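Pyruvate kinase (Pseudomonas aeruginosa, PDB 6QXL) probably catalyses the final step of glycolysis, moving a phosphate from phosphoenolpyruvate to ADP to give pyruvate and ATP. Local coordinates at residues A10-A15 / D31-N36; I76-N81 / L154-G159; K215-A220 / A240-M245. All coordinates share one frame; numbering follows the deposited sequence.

Interaction 1 of 3, residues A10-A15 / D31-N36; sequences ATLGPA and DVARLN
Thr-11 and Arg-34 run alongside one another from neighbouring parallel strands, a worked example of how a beta barrel positions a long polar side chain. Arg-34 NH1 donates to Thr-11 OG1 over 2.8 Å, and the hydroxyl sits in the guanidinium plane, at its edge. The arginine gets there with CG anti to its backbone N (chi1 168°) and an extended chain as far as NE. NE is salt-bridged to Asp-68, so the group is held at two places, which should restrict its rotation, while its far end comes within about 3 Å of a bound malonate ion. Thr-11 OG1 is shared in turn with the carbonyl of Leu-315.

The backbones form the tight part of the contact. Ala-10 N meets Val-32 O at 2.8 Å and Leu-12 N meets Arg-34 O at 3.0 Å, both nearly end-on to the carbonyl. Between them Arg-34 N reaches Ala-10 O at 2.9 Å, from above the carbonyl plane. On the other surface of the sheet, Leu-12 CD1 rests 3.7 Å from Leu-35 CD2 and 4.0 Å from Ala-33 CB, an apolar patch.

Packing slackens towards Asn-36, which is partly exposed: its CB lies over one guanidinium face of Arg-34, offset to the rim, and comes no nearer than 4.5 Å to Thr-11 CG2. Its OD1 is hydrogen-bonded to Ser-38.

Strands 7-11 and 32-36, linked by helix 19-28, form the first beta-alpha-beta unit of the TIM barrel. Strand 64-68 flanks the second strand, Leu-315 at the end of the last strand closes the ring beside Thr-11, and helix 42-58 packs on Leu-12 and Leu-35.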
# COMPACT_ATOMS: atom_id res chain seq x y z
N ALA A 10 -15.87 3.50 -35.14
CA ALA A 10 -15.60 2.98 -36.49
C ALA A 10 -15.65 4.14 -37.47
O ALA A 10 -16.66 4.84 -37.55
CB ALA A 10 -16.61 1.92 -36.86
N THR A 11 -14.56 4.34 -38.19
CA THR A 11 -14.53 5.36 -39.22
C THR A 11 -15.25 4.84 -40.46
O THR A 11 -15.06 3.70 -40.86
CB THR A 11 -13.09 5.73 -39.60
OG1 THR A 11 -12.44 6.30 -38.46
CG2 THR A 11 -13.10 6.77 -40.68
N LEU A 12 -16.07 5.70 -41.06
CA LEU A 12 -16.77 5.35 -42.30
C LEU A 12 -16.01 5.80 -43.53
O LEU A 12 -15.22 6.76 -43.49
CB LEU A 12 -18.17 5.95 -42.33
CG LEU A 12 -19.01 5.59 -41.10
CD1 LEU A 12 -20.38 6.23 -41.25
CD2 LEU A 12 -19.09 4.07 -40.88
N GLY A 13 -16.25 5.10 -44.62
CA GLY A 13 -15.61 5.40 -45.90
C GLY A 13 -16.15 4.52 -47.02
O GLY A 13 -17.17 3.86 -46.86
N PRO A 14 -15.44 4.48 -48.16
CA PRO A 14 -15.88 3.68 -49.32
C PRO A 14 -16.30 2.25 -49.00
O PRO A 14 -17.28 1.78 -49.55
CB PRO A 14 -14.65 3.67 -50.20
CG PRO A 14 -13.92 4.93 -49.86
CD PRO A 14 -14.24 5.29 -48.45
N ALA A 15 -15.60 1.59 -48.09
CA ALA A 15 -15.93 0.20 -47.74
C ALA A 15 -17.15 0.09 -46.83
O ALA A 15 -17.65 -1.02 -46.63
CB ALA A 15 -14.74 -0.47 -47.08
N ASP A 31 -20.35 1.66 -31.54
CA ASP A 31 -20.96 2.63 -30.64
C ASP A 31 -20.83 4.07 -31.16
O ASP A 31 -21.59 4.94 -30.76
CB ASP A 31 -20.36 2.49 -29.23
CG ASP A 31 -20.37 1.03 -28.72
OD1 ASP A 31 -21.46 0.50 -28.30
OD2 ASP A 31 -19.29 0.38 -28.76
N VAL A 32 -19.85 4.33 -32.03
CA VAL A 32 -19.65 5.67 -32.59
C VAL A 32 -19.17 5.54 -34.03
O VAL A 32 -18.28 4.75 -34.33
CB VAL A 32 -18.58 6.46 -31.81
CG1 VAL A 32 -18.37 7.85 -32.39
CG2 VAL A 32 -18.98 6.56 -30.36
N ALA A 33 -19.77 6.33 -34.92
CA ALA A 33 -19.34 6.41 -36.30
C ALA A 33 -18.57 7.70 -36.47
O ALA A 33 -19.07 8.78 -36.12
CB ALA A 33 -20.53 6.37 -37.23
N ARG A 34 -17.35 7.59 -37.01
CA ARG A 34 -16.50 8.76 -37.22
C ARG A 34 -16.57 9.15 -38.70
O ARG A 34 -16.42 8.30 -39.58
CB ARG A 34 -15.05 8.43 -36.83
CG ARG A 34 -13.99 9.44 -37.25
CD ARG A 34 -12.68 9.09 -36.58
NE ARG A 34 -11.58 9.95 -37.07
CZ ARG A 34 -10.76 9.67 -38.08
NH1 ARG A 34 -10.85 8.53 -38.76
NH2 ARG A 34 -9.82 10.53 -38.41
N LEU A 35 -16.81 10.43 -38.94
CA LEU A 35 -16.88 10.96 -40.28
C LEU A 35 -15.66 11.83 -40.43
O LEU A 35 -15.55 12.89 -39.79
CB LEU A 35 -18.16 11.80 -40.45
CG LEU A 35 -19.45 11.15 -39.98
CD1 LEU A 35 -20.60 12.12 -40.28
CD2 LEU A 35 -19.75 9.83 -40.65
N ASN A 36 -14.72 11.37 -41.26
CA ASN A 36 -13.45 12.08 -41.41
C ASN A 36 -13.61 13.13 -42.49
O ASN A 36 -13.73 12.80 -43.65
CB ASN A 36 -12.34 11.07 -41.74
CG ASN A 36 -10.98 11.71 -41.84
OD1 ASN A 36 -10.79 12.88 -41.52
ND2 ASN A 36 -10.02 10.94 -42.31

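Interaction 2 of 3, residues I76-N81 / L154-G159; sequences IAKFAN and LSDHKG
The Phe-79 ring and the Asp-156 carboxylate pass in opposite senses, their planes 20° apart. Asp-156 OD1 lies at the ring's edge, in its plane, 3.7 Å from Phe-79 CD1. The same oxygen accepts from Phe-79 N at 2.9 Å, approached from well above the carboxylate plane. The third flat group, the His-157 imidazole, meets its neighbours obliquely: ND1 gives a weak bond to Ile-76 O, while NE2 lies 3.3 Å from Lys-78 CE.

Residues 155-158 make a type II beta turn, with His-157 taking the positive phi (60°) of its third position. The turn starts on the last residue of strand 152-155 within the B domain, the small beta-rich lid that pyruvate kinases insert into their TIM barrel. Ile-76 N binds Lys-158 O at 3.0 Å, and a long, weak bond joins His-157 N to Ala-77 O.

Lys-78 lays its aliphatic part across Asp-156, CB being 3.3 Å from OD2, but its NZ stays 5.5 Å from that OD2, too far for a salt bridge. On the buried side Ile-76 places CG1 between its own backbone N and carbonyl carbon (chi1 71°), carrying CD1 to 4.0 Å from Leu-154 CG, beside Leu-127.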
# COMPACT_ATOMS: atom_id res chain seq x y z
N ILE A 76 1.29 17.35 -49.86
CA ILE A 76 1.86 17.63 -51.16
C ILE A 76 0.78 17.87 -52.21
O ILE A 76 -0.39 17.60 -51.99
CB ILE A 76 2.86 16.56 -51.59
CG1 ILE A 76 2.15 15.25 -51.93
CG2 ILE A 76 3.94 16.35 -50.51
CD1 ILE A 76 3.10 14.05 -52.08
N ALA A 77 1.19 18.38 -53.34
CA ALA A 77 0.30 18.63 -54.49
C ALA A 77 0.10 17.37 -55.36
O ALA A 77 0.39 16.26 -54.92
CB ALA A 77 0.83 19.81 -55.30
N LYS A 78 -0.39 17.52 -56.58
CA LYS A 78 -0.61 16.38 -57.48
C LYS A 78 0.61 16.06 -58.34
O LYS A 78 1.48 16.89 -58.55
CB LYS A 78 -1.84 16.63 -58.37
CG LYS A 78 -3.09 16.96 -57.63
CD LYS A 78 -4.24 17.21 -58.55
CE LYS A 78 -5.52 17.23 -57.82
NZ LYS A 78 -6.62 17.83 -58.64
N PHE A 79 0.58 14.87 -58.92
CA PHE A 79 1.58 14.36 -59.83
C PHE A 79 0.97 14.25 -61.21
O PHE A 79 -0.22 14.20 -61.34
CB PHE A 79 2.02 12.99 -59.42
CG PHE A 79 2.95 12.97 -58.26
CD1 PHE A 79 2.48 12.87 -56.99
CD2 PHE A 79 4.29 12.98 -58.46
CE1 PHE A 79 3.33 12.82 -55.93
CE2 PHE A 79 5.15 12.92 -57.41
CZ PHE A 79 4.67 12.85 -56.14
N ALA A 80 1.78 14.29 -62.26
CA ALA A 80 1.29 14.22 -63.63
C ALA A 80 0.61 12.93 -64.00
O ALA A 80 -0.42 12.91 -64.63
CB ALA A 80 2.40 14.51 -64.60
N ASN A 81 1.23 11.84 -63.60
CA ASN A 81 0.73 10.50 -63.76
C ASN A 81 0.49 10.29 -62.32
O ASN A 81 1.43 10.17 -61.61
CB ASN A 81 1.84 9.60 -64.24
CG ASN A 81 2.49 10.11 -65.48
OD1 ASN A 81 1.82 10.46 -66.42
ND2 ASN A 81 3.80 10.16 -65.48
N LEU A 154 4.42 7.28 -53.71
CA LEU A 154 3.92 8.59 -53.35
C LEU A 154 2.82 8.94 -54.34
O LEU A 154 2.97 8.69 -55.53
CB LEU A 154 5.04 9.62 -53.42
CG LEU A 154 5.21 10.64 -52.27
CD1 LEU A 154 5.24 9.96 -50.91
CD2 LEU A 154 6.51 11.42 -52.39
N SER A 155 1.76 9.56 -53.88
CA SER A 155 0.65 9.91 -54.75
C SER A 155 0.04 11.26 -54.33
O SER A 155 0.44 11.84 -53.32
CB SER A 155 -0.39 8.78 -54.69
OG SER A 155 -1.04 8.76 -53.41
N ASP A 156 -0.93 11.73 -55.11
CA ASP A 156 -1.49 13.06 -54.94
C ASP A 156 -1.96 13.27 -53.49
O ASP A 156 -2.51 12.37 -52.86
CB ASP A 156 -2.67 13.32 -55.88
CG ASP A 156 -2.27 13.30 -57.36
OD1 ASP A 156 -1.13 12.88 -57.70
OD2 ASP A 156 -3.14 13.63 -58.22
N HIS A 157 -1.68 14.47 -52.98
CA HIS A 157 -2.18 14.95 -51.70
C HIS A 157 -1.80 14.12 -50.48
O HIS A 157 -2.46 14.21 -49.47
CB HIS A 157 -3.71 15.10 -51.76
CG HIS A 157 -4.19 16.02 -52.83
ND1 HIS A 157 -3.64 17.28 -53.04
CD2 HIS A 157 -5.13 15.84 -53.79
CE1 HIS A 157 -4.26 17.85 -54.06
NE2 HIS A 157 -5.15 16.99 -54.54
N LYS A 158 -0.72 13.34 -50.55
CA LYS A 158 -0.27 12.63 -49.37
C LYS A 158 0.27 13.59 -48.32
O LYS A 158 0.81 14.65 -48.62
CB LYS A 158 0.77 11.59 -49.71
CG LYS A 158 0.24 10.37 -50.44
CD LYS A 158 -0.58 9.51 -49.50
CE LYS A 158 -1.35 8.42 -50.22
NZ LYS A 158 -2.74 8.19 -49.69
N GLY A 159 0.08 13.19 -47.06
CA GLY A 159 0.49 14.02 -45.93
C GLY A 159 1.99 14.00 -45.74
O GLY A 159 2.69 13.06 -46.14

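Interaction 3 of 3, residues K215-A220 / A240-M245; sequences KAWLVA and ASDAVM
Val-219 fills the apolar centre, setting one methyl against each of two residues on the adjacent parallel strand: CG2 lies 3.9 Å from Ala-243 CB, and CG1 is 4.1 Å from Met-245 CB. A chi1 of -174° swings CG1 away from the backbone N and spreads the two branches along the partner strand. On the opposite surface Ala-220 CB packs loosely on Val-244 CG1 and presses closer to Ser-241 OG, a hydroxyl bonded to the carbonyl of Leu-237.

The backbone ladder runs next to these groups. Ala-220 N donates to Ala-243 O at 2.8 Å and Met-245 N to Ala-220 O at 2.9 Å. Farther out, Leu-218 O accepts two N-H groups, those of Asp-242 (3.0 Å) and Ala-243 (3.1 Å), where the second strand begins.

At the polar edge Asp-242 points its side chain at residues 217-218: OD2 offers its anti lone pair to Leu-218 N at 2.8 Å and also forms a salt bridge with Arg-206, which should steady the carboxylate. Its CG sits over one face of the Trp-217 indole, near the rim, with the two planes 31° apart; Arg-414 makes a cation-pi contact with the same ring.

Strands 217-222 and 243-247, joined through helix 231-239, are a beta-alpha-beta unit of the TIM barrel, flanked by strands 190-193 and 277-281. Helix 199-211 packs on Ala-220, and helix 260-273 on Val-244.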
# COMPACT_ATOMS: atom_id res chain seq x y z
N LYS A 215 -24.26 21.77 -30.60
CA LYS A 215 -24.31 21.24 -29.24
C LYS A 215 -23.29 20.14 -28.98
O LYS A 215 -23.26 19.55 -27.90
CB LYS A 215 -25.73 20.73 -28.95
CG LYS A 215 -26.76 21.87 -28.88
CD LYS A 215 -26.72 22.62 -27.53
CE LYS A 215 -27.36 24.00 -27.60
NZ LYS A 215 -28.85 23.89 -27.61
N ALA A 216 -22.44 19.85 -29.96
CA ALA A 216 -21.49 18.75 -29.85
C ALA A 216 -20.48 18.97 -28.74
O ALA A 216 -20.14 20.11 -28.40
CB ALA A 216 -20.76 18.54 -31.16
N TRP A 217 -20.01 17.86 -28.20
CA TRP A 217 -18.86 17.85 -27.29
C TRP A 217 -17.58 17.78 -28.11
O TRP A 217 -17.54 17.19 -29.19
CB TRP A 217 -18.96 16.68 -26.33
CG TRP A 217 -19.79 16.95 -25.12
CD1 TRP A 217 -20.68 17.96 -24.94
CD2 TRP A 217 -19.80 16.19 -23.90
NE1 TRP A 217 -21.25 17.88 -23.71
CE2 TRP A 217 -20.71 16.83 -23.03
CE3 TRP A 217 -19.13 15.05 -23.47
CZ2 TRP A 217 -20.97 16.35 -21.75
CZ3 TRP A 217 -19.38 14.58 -22.17
CH2 TRP A 217 -20.32 15.23 -21.34
N LEU A 218 -16.53 18.39 -27.58
CA LEU A 218 -15.27 18.53 -28.29
C LEU A 218 -14.24 17.48 -27.89
O LEU A 218 -14.00 17.26 -26.71
CB LEU A 218 -14.68 19.90 -28.04
CG LEU A 218 -15.31 21.04 -28.80
CD1 LEU A 218 -14.59 22.31 -28.38
CD2 LEU A 218 -15.18 20.86 -30.31
N VAL A 219 -13.60 16.88 -28.90
CA VAL A 219 -12.52 15.93 -28.69
C VAL A 219 -11.20 16.53 -29.10
O VAL A 219 -11.04 16.92 -30.25
CB VAL A 219 -12.74 14.65 -29.50
CG1 VAL A 219 -11.66 13.63 -29.15
CG2 VAL A 219 -14.13 14.10 -29.24
N ALA A 220 -10.26 16.61 -28.18
CA ALA A 220 -8.90 17.03 -28.49
C ALA A 220 -8.06 15.86 -28.92
O ALA A 220 -7.86 14.92 -28.15
CB ALA A 220 -8.24 17.73 -27.31
N ALA A 240 -9.59 21.80 -21.25
CA ALA A 240 -10.33 22.57 -22.23
C ALA A 240 -11.21 21.73 -23.14
O ALA A 240 -11.83 22.28 -24.03
CB ALA A 240 -9.36 23.39 -23.08
N SER A 241 -11.24 20.42 -22.95
CA SER A 241 -11.98 19.53 -23.84
C SER A 241 -13.00 18.74 -23.06
O SER A 241 -13.05 18.80 -21.85
CB SER A 241 -11.05 18.57 -24.56
OG SER A 241 -9.84 19.22 -24.95
N ASP A 242 -13.84 18.02 -23.77
CA ASP A 242 -14.74 17.07 -23.18
C ASP A 242 -14.21 15.67 -23.30
O ASP A 242 -14.56 14.79 -22.50
CB ASP A 242 -16.11 17.18 -23.84
CG ASP A 242 -16.65 18.60 -23.82
OD1 ASP A 242 -16.75 19.18 -22.72
OD2 ASP A 242 -16.92 19.15 -24.89
N ALA A 243 -13.37 15.44 -24.31
CA ALA A 243 -12.79 14.14 -24.56
C ALA A 243 -11.46 14.32 -25.25
O ALA A 243 -11.18 15.39 -25.80
CB ALA A 243 -13.72 13.30 -25.40
N VAL A 244 -10.62 13.29 -25.18
CA VAL A 244 -9.34 13.31 -25.87
C VAL A 244 -9.14 12.03 -26.64
O VAL A 244 -9.72 11.00 -26.30
CB VAL A 244 -8.14 13.53 -24.92
CG1 VAL A 244 -8.29 14.83 -24.15
CG2 VAL A 244 -7.98 12.38 -23.97
N MET A 245 -8.31 12.11 -27.67
CA MET A 245 -7.98 10.96 -28.51
C MET A 245 -6.46 10.80 -28.52
O MET A 245 -5.73 11.74 -28.80
CB MET A 245 -8.49 11.18 -29.93
CG MET A 245 -8.20 10.03 -30.86
SD MET A 245 -8.53 10.34 -32.57
CE MET A 245 -10.35 10.34 -32.57

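Interactions 1 and 3 share the closed parallel barrel, their centres about 18 Å apart and nearest atoms about 5 Å. Each has a side chain near the bound malonate, Arg-34 at about 3 Å and Met-245 at about 4 Å (nearest atoms). The magnesium site of Glu-223 and Asp-250, with this malonate nearby, marks the active site, as in other pyruvate kinases; the ion lies about 6 Å from the Arg-34 side chain. Interaction 2 stands apart in the lid, centre to centre about 24 Å from interaction 1 and about 32 Å from interaction 3; its Lys-158 side chain remains about 13 Å from both ligands. Glucose-6-phosphate binds in another region, among residues 383 to 470.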